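Local coordinates for protein putative pyridoxal phosphate-dependent transferase (Clostridium difficile, PDB 4DQ6) that binds pyridoxal-5'-phosphate and belongs to the class I and II aminotransferase family of fold-type I enzymes, probably acting as a transferase that depends on this cofactor, at residues Leu170-Asn175 with His214-Met219; Glu204-Ile209 with Glu323-Leu328. One frame throughout, in Å; residues are numbered along the deposited sequence.

Contact 1 (Leu170-Asn175 with His214-Met219). With PLP (pyridoxal-5'-phosphate), chain C.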
loop_
_atom_site.group_PDB
_atom_site.type_symbol
_atom_site.label_atom_id
_atom_site.label_comp_id
_atom_site.label_asym_id
_atom_site.label_seq_id
_atom_site.Cartn_x
_atom_site.Cartn_y
_atom_site.Cartn_z
ATOM N N LEU A 170 19.309 -12.636 -0.393
ATOM C CA LEU A 170 19.412 -13.856 0.352
ATOM C C LEU A 170 17.981 -14.121 0.875
ATOM O O LEU A 170 17.235 -13.182 1.322
ATOM C CB LEU A 170 20.356 -13.709 1.551
ATOM C CG LEU A 170 20.260 -14.691 2.729
ATOM C CD1 LEU A 170 20.797 -16.035 2.243
ATOM C CD2 LEU A 170 21.032 -14.208 3.935
ATOM N N CYS A 171 17.526 -15.387 0.801
ATOM C CA CYS A 171 16.294 -15.806 1.442
ATOM C C CYS A 171 16.607 -16.639 2.678
ATOM O O CYS A 171 17.234 -17.673 2.548
ATOM C CB CYS A 171 15.478 -16.615 0.425
ATOM S SG CYS A 171 13.714 -16.741 0.762
ATOM N N ASN A 172 16.159 -16.191 3.870
ATOM C CA ASN A 172 16.529 -16.814 5.158
ATOM C C ASN A 172 15.439 -16.695 6.164
ATOM O O ASN A 172 15.305 -15.655 6.727
ATOM C CB ASN A 172 17.836 -16.077 5.605
ATOM C CG ASN A 172 18.371 -16.451 6.973
ATOM O OD1 ASN A 172 18.414 -17.593 7.287
ATOM N ND2 ASN A 172 18.904 -15.436 7.748
ATOM N N PRO A 173 14.693 -17.786 6.405
ATOM C CA PRO A 173 14.768 -19.106 5.780
ATOM C C PRO A 173 14.491 -19.109 4.272
ATOM O O PRO A 173 13.790 -18.213 3.761
ATOM C CB PRO A 173 13.665 -19.905 6.487
ATOM C CG PRO A 173 13.391 -19.171 7.746
ATOM C CD PRO A 173 13.689 -17.742 7.494
ATOM N N HIS A 174 14.985 -20.122 3.564
ATOM C CA HIS A 174 14.943 -20.168 2.135
ATOM C C HIS A 174 13.684 -20.926 1.677
ATOM O O HIS A 174 13.609 -22.169 1.800
ATOM C CB HIS A 174 16.211 -20.789 1.615
ATOM C CG HIS A 174 16.349 -20.653 0.155
ATOM N ND1 HIS A 174 17.324 -19.859 -0.422
ATOM C CD2 HIS A 174 15.618 -21.208 -0.863
ATOM C CE1 HIS A 174 17.161 -19.936 -1.768
ATOM N NE2 HIS A 174 16.194 -20.818 -2.058
ATOM N N ASN A 175 12.781 -20.181 1.045
ATOM C CA ASN A 175 11.594 -20.718 0.360
ATOM C C ASN A 175 11.966 -20.977 -1.097
ATOM O O ASN A 175 12.416 -20.047 -1.774
ATOM C CB ASN A 175 10.481 -19.665 0.490
ATOM C CG ASN A 175 9.354 -19.838 -0.476
ATOM O OD1 ASN A 175 9.137 -20.871 -1.065
ATOM N ND2 ASN A 175 8.527 -18.760 -0.585
ATOM N N HIS A 214 15.970 -26.117 15.393
ATOM C CA HIS A 214 16.544 -25.080 14.506
ATOM C C HIS A 214 16.299 -23.718 15.066
ATOM O O HIS A 214 15.448 -23.531 15.930
ATOM C CB HIS A 214 15.964 -25.197 13.092
ATOM C CG HIS A 214 16.240 -26.521 12.506
ATOM N ND1 HIS A 214 17.437 -26.838 11.991
ATOM C CD2 HIS A 214 15.476 -27.688 12.513
ATOM C CE1 HIS A 214 17.443 -28.175 11.692
ATOM N NE2 HIS A 214 16.233 -28.672 11.948
ATOM N N LYS A 215 17.112 -22.756 14.657
ATOM C CA LYS A 215 17.054 -21.403 15.184
ATOM C C LYS A 215 17.336 -20.404 14.092
ATOM O O LYS A 215 18.344 -20.515 13.392
ATOM C CB LYS A 215 18.041 -21.193 16.359
ATOM C CG LYS A 215 17.574 -19.996 17.169
ATOM C CD LYS A 215 18.399 -19.693 18.423
ATOM C CE LYS A 215 18.222 -18.227 18.883
ATOM N NZ LYS A 215 16.839 -17.661 19.124
ATOM N N HIS A 216 16.450 -19.434 13.909
ATOM C CA HIS A 216 16.699 -18.352 12.992
ATOM C C HIS A 216 17.828 -17.468 13.459
ATOM O O HIS A 216 17.823 -16.980 14.608
ATOM C CB HIS A 216 15.455 -17.501 12.771
ATOM C CG HIS A 216 15.664 -16.412 11.810
ATOM N ND1 HIS A 216 15.800 -16.642 10.483
ATOM C CD2 HIS A 216 15.803 -15.042 12.000
ATOM C CE1 HIS A 216 16.047 -15.462 9.865
ATOM N NE2 HIS A 216 16.097 -14.496 10.790
ATOM N N ILE A 217 18.759 -17.196 12.547
ATOM C CA ILE A 217 19.868 -16.243 12.757
ATOM C C ILE A 217 19.749 -15.117 11.731
ATOM O O ILE A 217 19.973 -15.363 10.545
ATOM C CB ILE A 217 21.229 -16.937 12.512
ATOM C CG1 ILE A 217 21.376 -18.207 13.342
ATOM C CG2 ILE A 217 22.378 -15.962 12.731
ATOM C CD1 ILE A 217 21.270 -18.030 14.826
ATOM N N PRO A 218 19.404 -13.901 12.134
ATOM C CA PRO A 218 19.384 -12.801 11.208
ATOM C C PRO A 218 20.817 -12.611 10.723
ATOM O O PRO A 218 21.751 -12.505 11.525
ATOM C CB PRO A 218 18.834 -11.628 12.048
ATOM C CG PRO A 218 18.118 -12.326 13.177
ATOM C CD PRO A 218 18.887 -13.536 13.449
ATOM N N MET A 219 20.965 -12.459 9.417
ATOM C CA MET A 219 22.287 -12.248 8.900
ATOM C C MET A 219 22.976 -11.040 9.517
ATOM O O MET A 219 24.176 -11.047 9.828
ATOM C CB MET A 219 22.179 -12.091 7.389
ATOM C CG MET A 219 23.450 -11.652 6.674
ATOM S SD MET A 219 24.875 -12.791 6.744
ATOM C CE MET A 219 24.681 -13.589 5.149
HETATM N N1 PLP C . 9.435 -13.083 0.598
HETATM C C2 PLP C . 9.327 -14.451 0.640
HETATM C C2A PLP C . 10.499 -15.384 0.668
HETATM C C3 PLP C . 8.030 -15.090 0.677
HETATM O O3 PLP C . 7.920 -16.411 0.694
HETATM C C4 PLP C . 6.839 -14.255 0.670
HETATM C C4A PLP C . 5.460 -14.860 0.649
HETATM C C5 PLP C . 7.038 -12.814 0.633
HETATM C C6 PLP C . 8.346 -12.279 0.588
HETATM C C5A PLP C . 5.821 -11.943 0.660
HETATM O O4P PLP C . 6.226 -10.750 0.077
HETATM P P PLP C . 5.192 -9.513 0.222
HETATM O O1P PLP C . 5.383 -9.034 1.619
HETATM O O2P PLP C . 5.728 -8.581 -0.937
HETATM O O3P PLP C . 3.799 -10.188 0.033
HETATM O O HOH W 1 18.942 -18.795 10.068
HETATM O O HOH W 2 16.415 -19.041 9.136
#
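Asn172 reaches across to the 214-219 loop with its amide nitrogen: ND2 gives a hydrogen bond to Ile217 O at 3.0 Å, the acceptor lying almost in the amide plane. CG stands anti to the backbone nitrogen (chi1 175°), which carries the amide out from the strand end to the facing chain. This is the close part of the contact. Here Asn172 O lies at the edge of the His216 ring, 3.2 Å from CE1. The side-chain amide crosses the ring obliquely, its plane 32° from the ring plane, with ND2 3.6 Å from CE1, while Pro173, which follows a cis peptide bond, rests its CD 3.8 Å from ring atom ND1.

The other side of the amide is wetter. OD1 takes hydrogen bonds from two waters, one of them bound by Ile217 N and the other hydrogen-bonded to His216 ND1, so water fills in where the two chains do not meet directly. The far end is looser too, a single apolar touch of Leu170 CD2 on Met219 CE at 3.9 Å. Beyond Pro173 the chain runs on to the cofactor, where Asn175 ND2 donates to PLP O3 at 2.7 Å.

His216 NE2 is hydrogen-bonded to Glu204 OE1. Strand 165-171 pairs with the neighbouring parallel strand 199-203, and helix 183-195 packs Leu186 and Leu189 against Met219, with Leu189 also meeting Leu170.

Contact 2 (Glu204-Ile209 with Glu323-Leu328); sequences EIHSDI and EGTYLL. With PLP (pyridoxal-5'-phosphate), chain C.
His206 and Thr325 are brought together by their first torsions: His206 CG lies anti to its own carbonyl carbon (chi1 -59°), and Thr325 CG2 takes the same place on its residue, leaving OG1 between the backbone nitrogen and carbonyl. The methyl then sits over one face of the imidazole, a CH-pi contact with CG2 3.9 Å from the ring centroid and 25° off the normal, displaced toward the ring atoms CG and ND1. Leu327 CD1 adds a more distant touch near CE1.

Thr325 OG1, turned the other way, donates to Gly324 O in the carbonyl plane on a lone pair, and accepts from Leu327 N at 3.2 Å. The latter closes an ST turn just as strand 327-331 begins.

A backbone bond joins the two chains directly, Thr325 N to Ile209 O at 2.8 Å. The same oxygen lies 3.1 Å from Gly324 CA, so the chains run very close here. Ile209 CG2 presses on the Thr325 backbone, 3.4 Å from Thr325 C, while its CD1 meets Tyr326 along the CD2-CE2 bond. Leu299 of helix 289-313 packs on both Ile209 and Tyr326.

Both nitrogens of the His206 ring are engaged. ND1 is hydrogen-bonded at 2.8 Å to a water that accepts from Tyr326 N, and NE2 shares a hydrogen bond of 2.7 Å with PLP O3, which lies at the ring edge. Together with the methyl over its face, these bonds fix the rotation of the imidazole. The water links Tyr326 N to His206, and so joins the 323-328 chain indirectly to the cofactor. With the Asn175 amide as a second partner of O3, a negative charge on that oxygen would probably be eased by the Asn175 N-H, whichever way the His206 proton lies.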
loop_
_atom_site.group_PDB
_atom_site.type_symbol
_atom_site.label_atom_id
_atom_site.label_comp_id
_atom_site.label_asym_id
_atom_site.label_seq_id
_atom_site.Cartn_x
_atom_site.Cartn_y
_atom_site.Cartn_z
ATOM N N GLU A 204 13.833 -12.095 5.294
ATOM C CA GLU A 204 13.755 -12.951 6.430
ATOM C C GLU A 204 12.292 -13.024 6.826
ATOM O O GLU A 204 11.928 -13.190 8.050
ATOM C CB GLU A 204 14.736 -12.504 7.539
ATOM C CG GLU A 204 16.177 -12.490 7.086
ATOM C CD GLU A 204 17.204 -12.265 8.167
ATOM O OE1 GLU A 204 16.861 -12.178 9.364
ATOM O OE2 GLU A 204 18.421 -12.265 7.789
ATOM N N ILE A 205 11.441 -12.969 5.803
ATOM C CA ILE A 205 10.018 -12.919 6.125
ATOM C C ILE A 205 9.587 -14.209 6.864
ATOM O O ILE A 205 8.648 -14.169 7.694
ATOM C CB ILE A 205 9.131 -12.648 4.926
ATOM C CG1 ILE A 205 7.689 -12.242 5.386
ATOM C CG2 ILE A 205 9.072 -13.852 4.034
ATOM C CD1 ILE A 205 6.790 -11.777 4.245
ATOM N N HIS A 206 10.198 -15.356 6.624
ATOM C CA HIS A 206 9.774 -16.607 7.324
ATOM C C HIS A 206 10.484 -16.828 8.649
ATOM O O HIS A 206 10.479 -17.942 9.194
ATOM C CB HIS A 206 9.991 -17.842 6.449
ATOM C CG HIS A 206 9.261 -17.832 5.139
ATOM N ND1 HIS A 206 7.977 -18.364 5.009
ATOM C CD2 HIS A 206 9.601 -17.297 3.906
ATOM C CE1 HIS A 206 7.578 -18.195 3.740
ATOM N NE2 HIS A 206 8.558 -17.518 3.056
ATOM N N SER A 207 11.040 -15.777 9.233
ATOM C CA SER A 207 12.002 -15.857 10.343
ATOM C C SER A 207 11.388 -16.417 11.630
ATOM O O SER A 207 12.082 -16.969 12.473
ATOM C CB SER A 207 12.569 -14.470 10.661
ATOM O OG SER A 207 11.522 -13.544 10.939
ATOM N N ASP A 208 10.063 -16.396 11.739
ATOM C CA ASP A 208 9.394 -16.926 12.939
ATOM C C ASP A 208 8.900 -18.343 12.766
ATOM O O ASP A 208 8.396 -18.945 13.737
ATOM C CB ASP A 208 8.193 -16.049 13.358
ATOM C CG ASP A 208 8.557 -14.564 13.579
ATOM O OD1 ASP A 208 9.528 -14.293 14.275
ATOM O OD2 ASP A 208 7.805 -13.652 13.114
ATOM N N ILE A 209 8.876 -18.815 11.534
ATOM C CA ILE A 209 8.333 -20.130 11.233
ATOM C C ILE A 209 9.471 -21.132 11.187
ATOM O O ILE A 209 10.025 -21.451 10.122
ATOM C CB ILE A 209 7.465 -20.118 9.961
ATOM C CG1 ILE A 209 6.326 -19.044 10.111
ATOM C CG2 ILE A 209 6.871 -21.516 9.738
ATOM C CD1 ILE A 209 5.661 -18.762 8.775
ATOM N N GLU A 323 13.345 -27.270 7.710
ATOM C CA GLU A 323 13.812 -26.701 8.945
ATOM C C GLU A 323 12.989 -25.467 9.356
ATOM O O GLU A 323 12.880 -25.124 10.571
ATOM C CB GLU A 323 15.285 -26.313 8.783
ATOM C CG GLU A 323 16.164 -27.534 8.511
ATOM C CD GLU A 323 17.556 -27.242 7.993
ATOM O OE1 GLU A 323 17.817 -26.078 7.775
ATOM O OE2 GLU A 323 18.320 -28.261 7.822
ATOM N N GLY A 324 12.394 -24.814 8.369
ATOM C CA GLY A 324 11.514 -23.678 8.566
ATOM C C GLY A 324 10.607 -23.487 7.396
ATOM O O GLY A 324 10.716 -24.223 6.395
ATOM N N THR A 325 9.709 -22.484 7.525
ATOM C CA THR A 325 8.550 -22.281 6.677
ATOM C C THR A 325 7.491 -23.377 6.950
ATOM O O THR A 325 7.774 -24.391 7.594
ATOM C CB THR A 325 8.861 -22.254 5.152
ATOM O OG1 THR A 325 8.935 -23.552 4.568
ATOM C CG2 THR A 325 10.102 -21.409 4.857
ATOM N N TYR A 326 6.303 -23.131 6.414
ATOM C CA TYR A 326 5.259 -24.151 6.409
ATOM C C TYR A 326 5.027 -24.822 5.099
ATOM O O TYR A 326 3.952 -25.387 4.798
ATOM C CB TYR A 326 3.962 -23.577 6.965
ATOM C CG TYR A 326 3.430 -22.284 6.368
ATOM C CD1 TYR A 326 2.884 -22.261 5.106
ATOM C CD2 TYR A 326 3.397 -21.111 7.114
ATOM C CE1 TYR A 326 2.324 -21.098 4.603
ATOM C CE2 TYR A 326 2.842 -19.940 6.607
ATOM C CZ TYR A 326 2.260 -19.970 5.354
ATOM O OH TYR A 326 1.623 -18.893 4.830
ATOM N N LEU A 327 6.064 -24.815 4.270
ATOM C CA LEU A 327 6.008 -25.198 2.881
ATOM C C LEU A 327 6.835 -26.465 2.702
ATOM O O LEU A 327 7.992 -26.498 3.146
ATOM C CB LEU A 327 6.540 -24.047 1.991
ATOM C CG LEU A 327 5.756 -22.727 2.163
ATOM C CD1 LEU A 327 6.551 -21.560 1.504
ATOM C CD2 LEU A 327 4.325 -22.762 1.650
ATOM N N LEU A 328 6.272 -27.452 2.041
ATOM C CA LEU A 328 6.893 -28.744 1.847
ATOM C C LEU A 328 7.339 -28.861 0.381
ATOM O O LEU A 328 6.591 -28.509 -0.535
ATOM C CB LEU A 328 5.862 -29.869 2.140
ATOM C CG LEU A 328 6.442 -31.262 2.392
ATOM C CD1 LEU A 328 7.240 -31.356 3.694
ATOM C CD2 LEU A 328 5.258 -32.271 2.416
HETATM N N1 PLP C . 9.435 -13.083 0.598
HETATM C C2 PLP C . 9.327 -14.451 0.640
HETATM C C2A PLP C . 10.499 -15.384 0.668
HETATM C C3 PLP C . 8.030 -15.090 0.677
HETATM O O3 PLP C . 7.920 -16.411 0.694
HETATM C C4 PLP C . 6.839 -14.255 0.670
HETATM C C4A PLP C . 5.460 -14.860 0.649
HETATM C C5 PLP C . 7.038 -12.814 0.633
HETATM C C6 PLP C . 8.346 -12.279 0.588
HETATM C C5A PLP C . 5.821 -11.943 0.660
HETATM O O4P PLP C . 6.226 -10.750 0.077
HETATM P P PLP C . 5.192 -9.513 0.222
HETATM O O1P PLP C . 5.383 -9.034 1.619
HETATM O O2P PLP C . 5.728 -8.581 -0.937
HETATM O O3P PLP C . 3.799 -10.188 0.033
HETATM O O HOH W 3 6.096 -20.341 5.587
#

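From the N terminus, the chain leaves strand 165-171 at 170-175, passes through helix 183-195 and strand 199-203, and turns at 204-209 before reaching 214-219, where contact 1 closes its loop over 38 intervening residues. Contact 2 opens inside that loop and closes only at 323-328, with 113 residues in between, so the two cross rather than nest. Contact 1 lies at the C-terminal end of inner strand 165-171 of the seven-stranded sheet, whereas contact 2 joins the loop after strand 199-203 to the turn leading into strand 327-331 of the antiparallel sheet. They meet at Glu204, whose OE1 lies 2.8 Å from His216 NE2, and both reach the same PLP.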